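Local coordinates for protein PT26-6P (PDB 2WB7) that is of unknown function but is encoded by a mobile extrachromosomal element of a Thermococcus species and joins two immunoglobulin-like domains to a helical one, at residues Asn257-Ala262 / Leu375-Met380; Phe266-Ala271 / Phe286-Asn291. All coordinates share one frame; numbering follows the deposited sequence.

Contact 1 of 2, residues Asn257-Ala262 / Leu375-Met380; sequences NKYAGA and LAAEPM
Tyr-259 and Ala-377 meet on the more tightly packed face of an antiparallel strand pair whose segment axes run at 164°. The methyl of Ala-377 lies obliquely to the ring, its CB 3.7 Å from Tyr-259 CD2. The ring stands there because CG is anti to the carbonyl carbon of Tyr-259 (chi1 -64°); Asn-257 CB covers one ring face, offset toward the rim. Leu-375 adds CD1, 3.4 Å from Ala-260 O. Farther along, the amide of Asn-257 lies alongside the ring of Pro-379, with ND2 3.5 Å from CD. The proline N, its lone pair tied up in the peptide bond, makes no hydrogen bond to ND2; the amide instead donates to the hydroxyl of Thr-270 on the next strand.

The face of Lys-258 and Ala-260 is less closed: these two stay partly exposed, while their partners Glu-378 and Ala-376 are buried. Ala-260 CB and Ala-376 CB are 4.5 Å apart, a loose touch. Lys-258 and Glu-378 extend next to each other; the lysine bends at chi3 (-28°), bringing NZ 3.3 Å from Glu-378 OE1 in a salt bridge with a weak hydrogen bond. Just past the strand end, the partly exposed selenomethionine Met-380 sets SE 4.0 Å from Lys-258 CB.

Four backbone hydrogen bonds join Lys-258 to Glu-378 and Ala-260 to Ala-376. Glu-378 is also held by Tyr-152 through OE1 and His-354 through OE2, while Lys-258 makes a cation-pi contact with Trp-156. The carboxylate is thus fixed from several directions, and the nearby lysine probably stabilises its negative charge where the second immunoglobulin-like domain meets helix 149-157.

Contact 2 of 2, residues Phe266-Ala271 / Phe286-Asn291; sequences FIIITA and FLITPN
Phe-286 and Thr-270 lie side by side on one face of the sheet, the threonine OG1 3.3 Å from ring atom CE2 and its methyl CG2 a little farther from the same carbon. Ile-268 approaches the ring obliquely with CG2, 3.9 Å from CD2. Farther along this face, Ile-268 CG1 meets Ile-288 CG1 at 4.3 Å. Phe-266 closes the row: with chi1 at 64°, CG is tucked over its own backbone, and the ring stands beside Ile-288, CD1 4.1 Å from Ile-288 CG2. A serine in place of Phe-286 would probably open a gap beside Ile-268 CG2 and Thr-270 CG2 and leave Phe-308 without the ring it stacks on.

On the reverse face Ile-269 CB lies 3.9 Å from Leu-287 CB. Next to them, CG1 of Ile-267 runs alongside Thr-289. These rows belong to a beta hairpin, in which strands 266-272 and 281-290 follow one another in the chain and pair antiparallel within the second immunoglobulin-like domain. Ile-267 with Thr-289 and Ile-269 with Leu-287 are its hydrogen-bonded pairs, each joined by two backbone bonds. Leu-287 N reaches Ile-269 O at 2.8 Å, and Ile-269 N returns to Leu-287 O at 2.9 Å.

A second shell sets these groups in place. Thr-270 OG1 is turned beside its own backbone N (chi1 -63°) and accepts a hydrogen bond from Asn-257. Helix 21-34 covers the reverse face, with Ala-28 on Ile-267 and Ala-24 and His-25 on Leu-287, while Leu-340 of strand 336-343 packs on Phe-286.

Contacts 1 and 2 have centres about 10 Å apart in one eight-stranded antiparallel sheet of the second immunoglobulin-like domain. Strands 253-261 and 266-272 are consecutive in the chain and adjacent in the sheet, and the order across this part of it is 370-379, 253-261, 266-272, 281-290. Contact 2 is a local hairpin nested inside the long loop that contact 1 closes by joining the first and last strands of the sheet in chain order, 253-261 and 370-379. Cross-links join them: Tyr-259 OH lies 2.7 Å from Ile-268 O, a probable hydrogen bond, and Leu-375 CB packs 3.5 Å from Phe-266 CZ. Side chains of the two contacts therefore pack against each other on one face of the sheet.

Contact 1 of 2, residues Asn257-Ala262 / Leu375-Met380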
ATOM      1  N   ASN A 257      -5.677  -1.806   2.371  1.00 33.25           N
ATOM      2  CA  ASN A 257      -5.078  -2.433   1.197  1.00 33.03           C
ATOM      3  C   ASN A 257      -3.691  -2.937   1.553  1.00 32.97           C
ATOM      4  O   ASN A 257      -2.997  -2.325   2.347  1.00 32.98           O
ATOM      5  CB  ASN A 257      -4.923  -1.427   0.051  1.00 33.17           C
ATOM      6  CG  ASN A 257      -6.204  -1.178  -0.703  1.00 33.67           C
ATOM      7  OD1 ASN A 257      -6.891  -0.195  -0.459  1.00 37.37           O
ATOM      8  ND2 ASN A 257      -6.525  -2.052  -1.633  1.00 34.50           N
ATOM      9  N   LYS A 258      -3.277  -4.036   0.938  1.00 32.95           N
ATOM     10  CA  LYS A 258      -1.896  -4.465   0.985  1.00 32.83           C
ATOM     11  C   LYS A 258      -1.208  -3.888  -0.260  1.00 32.32           C
ATOM     12  O   LYS A 258      -1.718  -4.024  -1.366  1.00 32.00           O
ATOM     13  CB  LYS A 258      -1.851  -5.985   0.953  1.00 33.26           C
ATOM     14  CG  LYS A 258      -0.643  -6.606   1.631  1.00 35.73           C
ATOM     15  CD  LYS A 258      -0.344  -7.989   1.058  1.00 40.62           C
ATOM     16  CE  LYS A 258      -1.605  -8.699   0.520  1.00 43.54           C
ATOM     17  NZ  LYS A 258      -1.289 -10.021  -0.167  1.00 44.96           N
ATOM     18  N   TYR A 259      -0.068  -3.229  -0.087  1.00 32.06           N
ATOM     19  CA  TYR A 259       0.589  -2.541  -1.203  1.00 31.72           C
ATOM     20  C   TYR A 259       1.935  -3.144  -1.555  1.00 31.66           C
ATOM     21  O   TYR A 259       2.640  -3.611  -0.672  1.00 31.66           O
ATOM     22  CB  TYR A 259       0.840  -1.077  -0.859  1.00 31.68           C
ATOM     23  CG  TYR A 259      -0.386  -0.235  -0.636  1.00 31.44           C
ATOM     24  CD1 TYR A 259      -0.813   0.065   0.652  1.00 32.00           C
ATOM     25  CD2 TYR A 259      -1.098   0.287  -1.709  1.00 30.29           C
ATOM     26  CE1 TYR A 259      -1.937   0.847   0.865  1.00 33.18           C
ATOM     27  CE2 TYR A 259      -2.215   1.062  -1.515  1.00 30.79           C
ATOM     28  CZ  TYR A 259      -2.629   1.351  -0.225  1.00 32.73           C
ATOM     29  OH  TYR A 259      -3.745   2.127  -0.009  1.00 33.56           O
ATOM     30  N   ALA A 260       2.291  -3.103  -2.841  1.00 31.35           N
ATOM     31  CA  ALA A 260       3.651  -3.369  -3.289  1.00 31.74           C
ATOM     32  C   ALA A 260       3.969  -2.424  -4.447  1.00 32.19           C
ATOM     33  O   ALA A 260       3.071  -2.064  -5.209  1.00 32.56           O
ATOM     34  CB  ALA A 260       3.808  -4.816  -3.727  1.00 31.62           C
ATOM     35  N   GLY A 261       5.230  -2.024  -4.595  1.00 32.05           N
ATOM     36  CA  GLY A 261       5.593  -1.144  -5.700  1.00 31.82           C
ATOM     37  C   GLY A 261       5.926   0.292  -5.318  1.00 31.88           C
ATOM     38  O   GLY A 261       6.535   0.538  -4.287  1.00 31.48           O
ATOM     39  N   ALA A 262       5.519   1.239  -6.160  1.00 32.10           N
ATOM     40  CA  ALA A 262       5.926   2.630  -6.012  1.00 32.63           C
ATOM     41  C   ALA A 262       4.969   3.430  -5.127  1.00 33.06           C
ATOM     42  O   ALA A 262       4.420   4.451  -5.536  1.00 33.03           O
ATOM     43  CB  ALA A 262       6.049   3.273  -7.380  1.00 32.31           C
ATOM     44  N   LEU A 375       2.322  -0.031  -9.290  1.00 31.86           N
ATOM     45  CA  LEU A 375       1.745  -0.237  -7.965  1.00 31.24           C
ATOM     46  C   LEU A 375       0.773  -1.415  -7.983  1.00 31.23           C
ATOM     47  O   LEU A 375       0.035  -1.636  -8.964  1.00 31.07           O
ATOM     48  CB  LEU A 375       1.029   1.015  -7.467  1.00 31.02           C
ATOM     49  CG  LEU A 375       0.544   0.954  -6.012  1.00 30.24           C
ATOM     50  CD1 LEU A 375       1.691   1.075  -5.062  1.00 28.74           C
ATOM     51  CD2 LEU A 375      -0.433   2.079  -5.744  1.00 31.17           C
ATOM     52  N   ALA A 376       0.798  -2.185  -6.904  1.00 30.56           N
ATOM     53  CA  ALA A 376      -0.169  -3.245  -6.712  1.00 30.27           C
ATOM     54  C   ALA A 376      -0.815  -2.985  -5.368  1.00 29.98           C
ATOM     55  O   ALA A 376      -0.129  -2.661  -4.397  1.00 29.96           O
ATOM     56  CB  ALA A 376       0.511  -4.615  -6.731  1.00 30.25           C
ATOM     57  N   ALA A 377      -2.131  -3.097  -5.316  1.00 29.30           N
ATOM     58  CA  ALA A 377      -2.840  -2.851  -4.074  1.00 29.18           C
ATOM     59  C   ALA A 377      -3.963  -3.848  -4.009  1.00 29.17           C
ATOM     60  O   ALA A 377      -4.781  -3.936  -4.933  1.00 29.51           O
ATOM     61  CB  ALA A 377      -3.392  -1.430  -4.030  1.00 28.95           C
ATOM     62  N   GLU A 378      -3.990  -4.622  -2.933  1.00 28.95           N
ATOM     63  CA  GLU A 378      -5.010  -5.641  -2.776  1.00 29.14           C
ATOM     64  C   GLU A 378      -5.910  -5.321  -1.579  1.00 28.83           C
ATOM     65  O   GLU A 378      -5.454  -5.314  -0.436  1.00 28.67           O
ATOM     66  CB  GLU A 378      -4.375  -7.025  -2.652  1.00 28.96           C
ATOM     67  CG  GLU A 378      -5.339  -8.080  -2.171  1.00 30.86           C
ATOM     68  CD  GLU A 378      -4.747  -9.483  -2.133  1.00 32.24           C
ATOM     69  OE1 GLU A 378      -3.570  -9.655  -2.509  1.00 32.49           O
ATOM     70  OE2 GLU A 378      -5.474 -10.418  -1.732  1.00 32.78           O
ATOM     71  N   PRO A 379      -7.190  -5.025  -1.850  1.00 28.80           N
ATOM     72  CA  PRO A 379      -8.158  -4.753  -0.795  1.00 29.13           C
ATOM     73  C   PRO A 379      -8.259  -5.970   0.090  1.00 29.54           C
ATOM     74  O   PRO A 379      -8.424  -7.080  -0.416  1.00 29.82           O
ATOM     75  CB  PRO A 379      -9.468  -4.564  -1.560  1.00 29.04           C
ATOM     76  CG  PRO A 379      -9.059  -4.171  -2.930  1.00 29.28           C
ATOM     77  CD  PRO A 379      -7.781  -4.906  -3.192  1.00 28.65           C
HETATM   78  N   MSE A 380      -8.136  -5.776   1.397  1.00 29.88           N
HETATM   79  CA  MSE A 380      -8.078  -6.898   2.322  1.00 29.69           C
HETATM   80  C   MSE A 380      -9.476  -7.450   2.572  1.00 30.52           C
HETATM   81  O   MSE A 380      -9.986  -7.421   3.691  1.00 30.71           O
HETATM   82  CB  MSE A 380      -7.407  -6.449   3.610  1.00 29.53           C
HETATM   83  CG  MSE A 380      -5.949  -6.065   3.410  1.00 27.62           C
HETATM   84 SE   MSE A 380      -4.924  -7.631   2.991  0.50 22.93          SE
HETATM   85  CE  MSE A 380      -4.723  -8.111   4.841  1.00 24.20           C
TER

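Contact 2 of 2, residues Phe266-Ala271 / Phe286-Asn291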
ATOM      1  N   PHE A 266       2.591   7.216  -5.983  1.00 35.92           N
ATOM      2  CA  PHE A 266       1.139   7.347  -6.023  1.00 36.06           C
ATOM      3  C   PHE A 266       0.457   6.259  -5.214  1.00 35.65           C
ATOM      4  O   PHE A 266       1.090   5.279  -4.827  1.00 36.05           O
ATOM      5  CB  PHE A 266       0.613   7.364  -7.461  1.00 36.47           C
ATOM      6  CG  PHE A 266       0.854   6.090  -8.226  1.00 38.62           C
ATOM      7  CD1 PHE A 266      -0.179   5.215  -8.474  1.00 40.78           C
ATOM      8  CD2 PHE A 266       2.107   5.778  -8.722  1.00 40.36           C
ATOM      9  CE1 PHE A 266       0.045   4.047  -9.193  1.00 42.62           C
ATOM     10  CE2 PHE A 266       2.329   4.624  -9.438  1.00 40.70           C
ATOM     11  CZ  PHE A 266       1.307   3.758  -9.676  1.00 41.43           C
ATOM     12  N   ILE A 267      -0.826   6.437  -4.935  1.00 34.93           N
ATOM     13  CA  ILE A 267      -1.527   5.507  -4.062  1.00 34.72           C
ATOM     14  C   ILE A 267      -2.873   5.103  -4.630  1.00 34.29           C
ATOM     15  O   ILE A 267      -3.420   5.754  -5.523  1.00 34.35           O
ATOM     16  CB  ILE A 267      -1.743   6.087  -2.655  1.00 34.77           C
ATOM     17  CG1 ILE A 267      -2.952   7.022  -2.638  1.00 36.33           C
ATOM     18  CG2 ILE A 267      -0.521   6.845  -2.197  1.00 35.24           C
ATOM     19  CD1 ILE A 267      -3.105   7.799  -1.334  1.00 38.34           C
ATOM     20  N   ILE A 268      -3.390   3.996  -4.126  1.00 33.75           N
ATOM     21  CA  ILE A 268      -4.717   3.557  -4.473  1.00 33.23           C
ATOM     22  C   ILE A 268      -5.528   3.427  -3.196  1.00 33.29           C
ATOM     23  O   ILE A 268      -5.110   2.743  -2.246  1.00 33.58           O
ATOM     24  CB  ILE A 268      -4.686   2.216  -5.200  1.00 33.12           C
ATOM     25  CG1 ILE A 268      -3.968   2.358  -6.541  1.00 32.99           C
ATOM     26  CG2 ILE A 268      -6.098   1.680  -5.389  1.00 32.25           C
ATOM     27  CD1 ILE A 268      -3.973   1.070  -7.365  1.00 33.42           C
ATOM     28  N   ILE A 269      -6.676   4.097  -3.154  1.00 32.63           N
ATOM     29  CA  ILE A 269      -7.600   3.902  -2.043  1.00 32.24           C
ATOM     30  C   ILE A 269      -8.738   3.011  -2.530  1.00 32.24           C
ATOM     31  O   ILE A 269      -9.215   3.172  -3.666  1.00 32.26           O
ATOM     32  CB  ILE A 269      -8.163   5.231  -1.510  1.00 32.09           C
ATOM     33  CG1 ILE A 269      -7.060   6.034  -0.834  1.00 31.69           C
ATOM     34  CG2 ILE A 269      -9.271   4.965  -0.519  1.00 31.91           C
ATOM     35  CD1 ILE A 269      -6.228   5.215   0.127  1.00 31.56           C
ATOM     36  N   THR A 270      -9.154   2.057  -1.699  1.00 31.96           N
ATOM     37  CA  THR A 270     -10.254   1.168  -2.071  1.00 31.64           C
ATOM     38  C   THR A 270     -11.461   1.409  -1.196  1.00 31.34           C
ATOM     39  O   THR A 270     -11.374   1.356   0.031  1.00 32.14           O
ATOM     40  CB  THR A 270      -9.892  -0.333  -1.921  1.00 31.99           C
ATOM     41  OG1 THR A 270      -8.817  -0.686  -2.807  1.00 32.61           O
ATOM     42  CG2 THR A 270     -11.090  -1.174  -2.271  1.00 31.10           C
ATOM     43  N   ALA A 271     -12.599   1.677  -1.817  1.00 30.71           N
ATOM     44  CA  ALA A 271     -13.857   1.606  -1.108  1.00 29.90           C
ATOM     45  C   ALA A 271     -14.665   0.504  -1.773  1.00 29.84           C
ATOM     46  O   ALA A 271     -14.658   0.377  -2.998  1.00 29.54           O
ATOM     47  CB  ALA A 271     -14.577   2.914  -1.180  1.00 29.53           C
ATOM     48  N   PHE A 286     -12.139   2.425  -6.868  1.00 31.35           N
ATOM     49  CA  PHE A 286     -10.743   2.694  -6.567  1.00 31.73           C
ATOM     50  C   PHE A 286     -10.347   4.131  -6.877  1.00 31.81           C
ATOM     51  O   PHE A 286     -10.672   4.662  -7.934  1.00 31.71           O
ATOM     52  CB  PHE A 286      -9.836   1.759  -7.353  1.00 32.00           C
ATOM     53  CG  PHE A 286     -10.087   0.307  -7.101  1.00 32.63           C
ATOM     54  CD1 PHE A 286     -10.991  -0.405  -7.886  1.00 33.64           C
ATOM     55  CD2 PHE A 286      -9.386  -0.366  -6.109  1.00 33.67           C
ATOM     56  CE1 PHE A 286     -11.213  -1.767  -7.669  1.00 33.88           C
ATOM     57  CE2 PHE A 286      -9.597  -1.734  -5.883  1.00 34.64           C
ATOM     58  CZ  PHE A 286     -10.512  -2.435  -6.668  1.00 33.51           C
ATOM     59  N   LEU A 287      -9.638   4.755  -5.949  1.00 31.87           N
ATOM     60  CA  LEU A 287      -9.099   6.080  -6.165  1.00 32.19           C
ATOM     61  C   LEU A 287      -7.619   5.956  -6.496  1.00 32.84           C
ATOM     62  O   LEU A 287      -6.873   5.279  -5.781  1.00 32.91           O
ATOM     63  CB  LEU A 287      -9.252   6.879  -4.883  1.00 31.99           C
ATOM     64  CG  LEU A 287      -8.916   8.349  -4.976  1.00 31.93           C
ATOM     65  CD1 LEU A 287      -9.536   8.919  -6.230  1.00 33.30           C
ATOM     66  CD2 LEU A 287      -9.492   9.018  -3.781  1.00 32.11           C
ATOM     67  N   ILE A 288      -7.189   6.586  -7.580  1.00 33.57           N
ATOM     68  CA  ILE A 288      -5.771   6.640  -7.904  1.00 34.41           C
ATOM     69  C   ILE A 288      -5.286   8.082  -7.771  1.00 35.41           C
ATOM     70  O   ILE A 288      -5.794   8.953  -8.443  1.00 35.12           O
ATOM     71  CB  ILE A 288      -5.501   6.130  -9.326  1.00 34.22           C
ATOM     72  CG1 ILE A 288      -5.992   4.693  -9.486  1.00 33.30           C
ATOM     73  CG2 ILE A 288      -4.017   6.177  -9.637  1.00 33.99           C
ATOM     74  CD1 ILE A 288      -5.705   4.119 -10.855  1.00 30.85           C
ATOM     75  N   THR A 289      -4.322   8.335  -6.893  1.00 37.31           N
ATOM     76  CA  THR A 289      -3.885   9.710  -6.608  1.00 39.81           C
ATOM     77  C   THR A 289      -2.385   9.833  -6.723  1.00 41.09           C
ATOM     78  O   THR A 289      -1.658   9.054  -6.110  1.00 41.18           O
ATOM     79  CB  THR A 289      -4.207  10.132  -5.152  1.00 39.69           C
ATOM     80  OG1 THR A 289      -5.416   9.508  -4.720  1.00 41.97           O
ATOM     81  CG2 THR A 289      -4.354  11.638  -5.032  1.00 39.50           C
ATOM     82  N   PRO A 290      -1.904  10.814  -7.496  1.00 42.66           N
ATOM     83  CA  PRO A 290      -0.470  11.030  -7.418  1.00 43.90           C
ATOM     84  C   PRO A 290      -0.190  11.461  -5.987  1.00 45.17           C
ATOM     85  O   PRO A 290      -1.061  12.053  -5.345  1.00 45.34           O
ATOM     86  CB  PRO A 290      -0.236  12.183  -8.391  1.00 43.76           C
ATOM     87  CG  PRO A 290      -1.566  12.893  -8.457  1.00 43.51           C
ATOM     88  CD  PRO A 290      -2.565  11.772  -8.398  1.00 42.98           C
ATOM     89  N   ASN A 291       0.986  11.129  -5.474  1.00 46.57           N
ATOM     90  CA  ASN A 291       1.327  11.452  -4.097  1.00 47.81           C
ATOM     91  C   ASN A 291       2.036  12.813  -4.039  1.00 48.36           C
ATOM     92  O   ASN A 291       3.204  12.938  -4.441  1.00 48.31           O
ATOM     93  CB  ASN A 291       2.165  10.335  -3.479  1.00 48.21           C
ATOM     94  CG  ASN A 291       2.771  10.739  -2.173  1.00 49.90           C
ATOM     95  OD1 ASN A 291       2.767  11.918  -1.826  1.00 52.00           O
ATOM     96  ND2 ASN A 291       3.302   9.771  -1.432  1.00 52.15           N
TER